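Local coordinates for uncharacterized IolB-like protein (PDB 2QJV) that probably acts as a metal-dependent, cupin-type sugar isomerase of the KduI/IolB family, perhaps on glucuronate, and binds nickel, at residues C108-R119 and L144-V155. The protein carries 2 engineered substitutions. Numbering follows the deposited sequence.
Sequences CSAPGFGELPVR and LPDSQLADSLLV
D151 reaches into the bend at 112-114 and meets it with CB and the carboxylate. CB lies over one face of the F113 ring, 3.8 Å from the ring centroid, a CH-pi contact offset toward the rim. Chi1 (-55°) sets CG anti to the carbonyl carbon, and the carboxylate lies stacked, its plane 23° from the ring's, as the two side chains run past each other in opposite directions. OD2 takes two hydrogen bonds, from F113 N at 2.8 Å and G114 N at 2.9 Å, both from the same face of the carboxylate and above its plane. OD1 accepts from a water that in turn accepts the N-H of L116. A short acid suits this place, since one carboxylate collects successive N-H groups; G114 has no side chain, so OD1 can come close to its CA. The S152 hydroxyl donates to P111 O (2.7 Å).

The segments join neighbouring sheets, consistent with the two-cupin architecture of the family: 108-111 ends strand 104-111, and 154-155 begins strand 154-160. Between them L153 CD2 fits against A110 CB at 3.8 Å, in a buried apolar layer against strand 238-246, L153 on V244 and A110 on A246.

At the other end, L116 CD1 rests on A150 CA (3.6 Å), the leucine crossing L149 at about a right angle. R119, extended from CG to NE, brings NH1 and NH2 end-on to L149 O, at 2.9 and 3.0 Å.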
loop_
_atom_site.group_PDB
_atom_site.type_symbol
_atom_site.label_atom_id
_atom_site.label_comp_id
_atom_site.label_asym_id
_atom_site.label_seq_id
_atom_site.Cartn_x
_atom_site.Cartn_y
_atom_site.Cartn_z
ATOM N N CYS A 108 -1.620 -27.488 16.882
ATOM C CA CYS A 108 -0.358 -26.743 16.855
ATOM C C CYS A 108 0.692 -27.658 16.262
ATOM O O CYS A 108 0.829 -28.787 16.731
ATOM C CB CYS A 108 0.057 -26.304 18.273
ATOM S SG CYS A 108 -1.255 -25.544 19.256
ATOM N N SER A 109 1.417 -27.219 15.224
ATOM C CA SER A 109 2.395 -28.091 14.599
ATOM C C SER A 109 3.754 -27.448 14.352
ATOM O O SER A 109 3.858 -26.245 14.197
ATOM C CB SER A 109 1.835 -28.657 13.271
ATOM O OG SER A 109 1.567 -27.635 12.331
ATOM N N ALA A 110 4.782 -28.295 14.314
ATOM C CA ALA A 110 6.167 -27.891 14.061
ATOM C C ALA A 110 6.954 -29.110 13.618
ATOM O O ALA A 110 6.454 -30.245 13.723
ATOM C CB ALA A 110 6.816 -27.200 15.297
ATOM N N PRO A 111 8.173 -28.902 13.101
ATOM C CA PRO A 111 8.953 -30.077 12.698
ATOM C C PRO A 111 9.204 -31.080 13.838
ATOM O O PRO A 111 9.463 -30.705 14.996
ATOM C CB PRO A 111 10.261 -29.473 12.155
ATOM C CG PRO A 111 9.859 -28.093 11.708
ATOM C CD PRO A 111 8.868 -27.647 12.753
ATOM N N GLY A 112 9.037 -32.359 13.485
ATOM C CA GLY A 112 9.259 -33.453 14.383
ATOM C C GLY A 112 10.348 -34.386 13.901
ATOM O O GLY A 112 10.433 -34.710 12.729
ATOM N N PHE A 113 11.167 -34.823 14.839
ATOM C CA PHE A 113 12.295 -35.711 14.571
ATOM C C PHE A 113 12.597 -36.704 15.689
ATOM O O PHE A 113 13.317 -37.656 15.452
ATOM C CB PHE A 113 13.562 -34.876 14.289
ATOM C CG PHE A 113 13.799 -33.758 15.283
ATOM C CD1 PHE A 113 14.441 -34.008 16.491
ATOM C CD2 PHE A 113 13.395 -32.461 15.004
ATOM C CE1 PHE A 113 14.648 -32.995 17.406
ATOM C CE2 PHE A 113 13.616 -31.429 15.914
ATOM C CZ PHE A 113 14.259 -31.705 17.115
ATOM N N GLY A 114 12.002 -36.538 16.867
ATOM C CA GLY A 114 12.342 -37.336 18.018
ATOM C C GLY A 114 11.519 -38.585 18.198
ATOM O O GLY A 114 10.768 -38.986 17.321
ATOM N N GLU A 115 11.594 -39.147 19.388
ATOM C CA GLU A 115 10.890 -40.397 19.677
ATOM C C GLU A 115 10.116 -40.372 21.003
ATOM O O GLU A 115 9.967 -41.387 21.693
ATOM C CB GLU A 115 11.904 -41.524 19.613
ATOM C CG GLU A 115 13.117 -41.345 20.526
ATOM C CD GLU A 115 14.169 -42.397 20.259
ATOM O OE1 GLU A 115 14.565 -42.545 19.075
ATOM O OE2 GLU A 115 14.609 -43.054 21.234
ATOM N N LEU A 116 9.596 -39.198 21.330
ATOM C CA LEU A 116 8.736 -39.047 22.507
ATOM C C LEU A 116 7.428 -39.807 22.294
ATOM O O LEU A 116 6.988 -39.971 21.146
ATOM C CB LEU A 116 8.448 -37.573 22.772
ATOM C CG LEU A 116 9.658 -36.723 23.171
ATOM C CD1 LEU A 116 9.271 -35.240 23.136
ATOM C CD2 LEU A 116 10.218 -37.162 24.540
ATOM N N PRO A 117 6.831 -40.324 23.381
ATOM C CA PRO A 117 5.549 -40.975 23.192
ATOM C C PRO A 117 4.377 -40.009 23.146
ATOM O O PRO A 117 4.498 -38.830 23.541
ATOM C CB PRO A 117 5.426 -41.855 24.454
ATOM C CG PRO A 117 6.114 -41.064 25.498
ATOM C CD PRO A 117 7.289 -40.427 24.779
ATOM N N VAL A 118 3.262 -40.498 22.609
ATOM C CA VAL A 118 2.011 -39.801 22.705
ATOM C C VAL A 118 1.739 -39.567 24.213
ATOM O O VAL A 118 1.955 -40.460 25.026
ATOM C CB VAL A 118 0.853 -40.658 22.087
ATOM C CG1 VAL A 118 -0.554 -40.110 22.474
ATOM C CG2 VAL A 118 1.011 -40.816 20.568
ATOM N N ARG A 119 1.299 -38.379 24.606
ATOM C CA ARG A 119 0.930 -38.173 26.011
ATOM C C ARG A 119 -0.175 -37.147 26.195
ATOM O O ARG A 119 -0.292 -36.198 25.433
ATOM C CB ARG A 119 2.147 -37.762 26.878
ATOM C CG ARG A 119 2.655 -36.361 26.736
ATOM C CD ARG A 119 3.778 -36.054 27.720
ATOM N NE ARG A 119 4.103 -34.616 27.759
ATOM C CZ ARG A 119 4.861 -33.950 26.891
ATOM N NH1 ARG A 119 5.424 -34.537 25.829
ATOM N NH2 ARG A 119 5.046 -32.649 27.084
ATOM N N LEU A 144 2.740 -26.198 27.085
ATOM C CA LEU A 144 3.900 -26.901 26.608
ATOM C C LEU A 144 5.122 -25.977 26.608
ATOM O O LEU A 144 5.501 -25.422 25.573
ATOM C CB LEU A 144 3.628 -27.523 25.230
ATOM C CG LEU A 144 4.687 -28.503 24.671
ATOM C CD1 LEU A 144 5.184 -29.506 25.735
ATOM C CD2 LEU A 144 4.112 -29.185 23.425
ATOM N N PRO A 145 5.690 -25.745 27.798
ATOM C CA PRO A 145 6.856 -24.861 27.920
ATOM C C PRO A 145 8.177 -25.538 27.562
ATOM O O PRO A 145 8.218 -26.756 27.393
ATOM C CB PRO A 145 6.867 -24.511 29.395
ATOM C CG PRO A 145 6.228 -25.707 30.071
ATOM C CD PRO A 145 5.276 -26.291 29.102
ATOM N N ASP A 146 9.259 -24.759 27.532
ATOM C CA ASP A 146 10.587 -25.312 27.190
ATOM C C ASP A 146 11.202 -26.210 28.277
ATOM O O ASP A 146 12.177 -26.884 28.003
ATOM C CB ASP A 146 11.576 -24.217 26.717
ATOM C CG ASP A 146 12.011 -23.210 27.798
ATOM O OD1 ASP A 146 11.738 -23.368 29.018
ATOM O OD2 ASP A 146 12.699 -22.232 27.366
ATOM N N SER A 147 10.602 -26.214 29.468
ATOM C CA SER A 147 10.961 -27.073 30.563
ATOM C C SER A 147 10.227 -28.430 30.527
ATOM O O SER A 147 10.481 -29.264 31.387
ATOM C CB SER A 147 10.659 -26.372 31.897
ATOM O OG SER A 147 9.311 -25.927 31.888
ATOM N N GLN A 148 9.315 -28.612 29.576
ATOM C CA GLN A 148 8.598 -29.883 29.341
ATOM C C GLN A 148 9.079 -30.428 27.983
ATOM O O GLN A 148 9.724 -29.716 27.243
ATOM C CB GLN A 148 7.090 -29.705 29.383
ATOM C CG GLN A 148 6.589 -29.367 30.805
ATOM C CD GLN A 148 6.737 -30.551 31.760
ATOM O OE1 GLN A 148 6.232 -31.629 31.487
ATOM N NE2 GLN A 148 7.407 -30.336 32.879
ATOM N N LEU A 149 8.765 -31.686 27.685
ATOM C CA LEU A 149 9.301 -32.373 26.501
ATOM C C LEU A 149 8.507 -32.216 25.195
ATOM O O LEU A 149 7.295 -32.410 25.150
ATOM C CB LEU A 149 9.485 -33.879 26.820
ATOM C CG LEU A 149 10.429 -34.265 27.951
ATOM C CD1 LEU A 149 10.358 -35.781 28.240
ATOM C CD2 LEU A 149 11.888 -33.837 27.705
ATOM N N ALA A 150 9.226 -31.816 24.140
ATOM C CA ALA A 150 8.761 -31.746 22.766
ATOM C C ALA A 150 10.008 -31.503 21.900
ATOM O O ALA A 150 11.039 -31.049 22.397
ATOM C CB ALA A 150 7.666 -30.669 22.540
ATOM N N ASP A 151 9.933 -31.806 20.609
ATOM C CA ASP A 151 11.061 -31.577 19.727
ATOM C C ASP A 151 11.247 -30.080 19.389
ATOM O O ASP A 151 12.351 -29.566 19.320
ATOM C CB ASP A 151 10.899 -32.315 18.381
ATOM C CG ASP A 151 10.657 -33.814 18.515
ATOM O OD1 ASP A 151 10.873 -34.418 19.593
ATOM O OD2 ASP A 151 10.207 -34.370 17.478
ATOM N N SER A 152 10.127 -29.420 19.183
ATOM C CA SER A 152 10.061 -28.056 18.631
ATOM C C SER A 152 9.028 -27.124 19.286
ATOM O O SER A 152 9.323 -25.954 19.571
ATOM C CB SER A 152 9.740 -28.184 17.130
ATOM O OG SER A 152 10.800 -28.841 16.427
ATOM N N LEU A 153 7.826 -27.664 19.525
ATOM C CA LEU A 153 6.656 -26.890 19.995
ATOM C C LEU A 153 6.754 -26.256 21.381
ATOM O O LEU A 153 7.185 -26.883 22.354
ATOM C CB LEU A 153 5.366 -27.752 19.945
ATOM C CG LEU A 153 4.757 -28.082 18.572
ATOM C CD1 LEU A 153 3.748 -29.291 18.670
ATOM C CD2 LEU A 153 4.123 -26.835 17.899
ATOM N N LEU A 154 6.318 -24.995 21.438
ATOM C CA LEU A 154 6.171 -24.242 22.665
ATOM C C LEU A 154 4.749 -23.698 22.554
ATOM O O LEU A 154 4.416 -23.077 21.561
ATOM C CB LEU A 154 7.201 -23.132 22.769
ATOM C CG LEU A 154 8.691 -23.556 22.821
ATOM C CD1 LEU A 154 9.629 -22.353 22.561
ATOM C CD2 LEU A 154 8.976 -24.227 24.147
ATOM N N VAL A 155 3.927 -23.958 23.571
ATOM C CA VAL A 155 2.493 -23.600 23.569
ATOM C C VAL A 155 2.110 -22.972 24.910
ATOM O O VAL A 155 2.462 -23.472 25.984
ATOM C CB VAL A 155 1.560 -24.814 23.237
ATOM C CG1 VAL A 155 0.075 -24.395 23.165
ATOM C CG2 VAL A 155 2.000 -25.533 21.933
HETATM O O HOH W 1 9.241 -36.658 19.643
HETATM O O HOH W 2 3.727 -31.800 29.761
#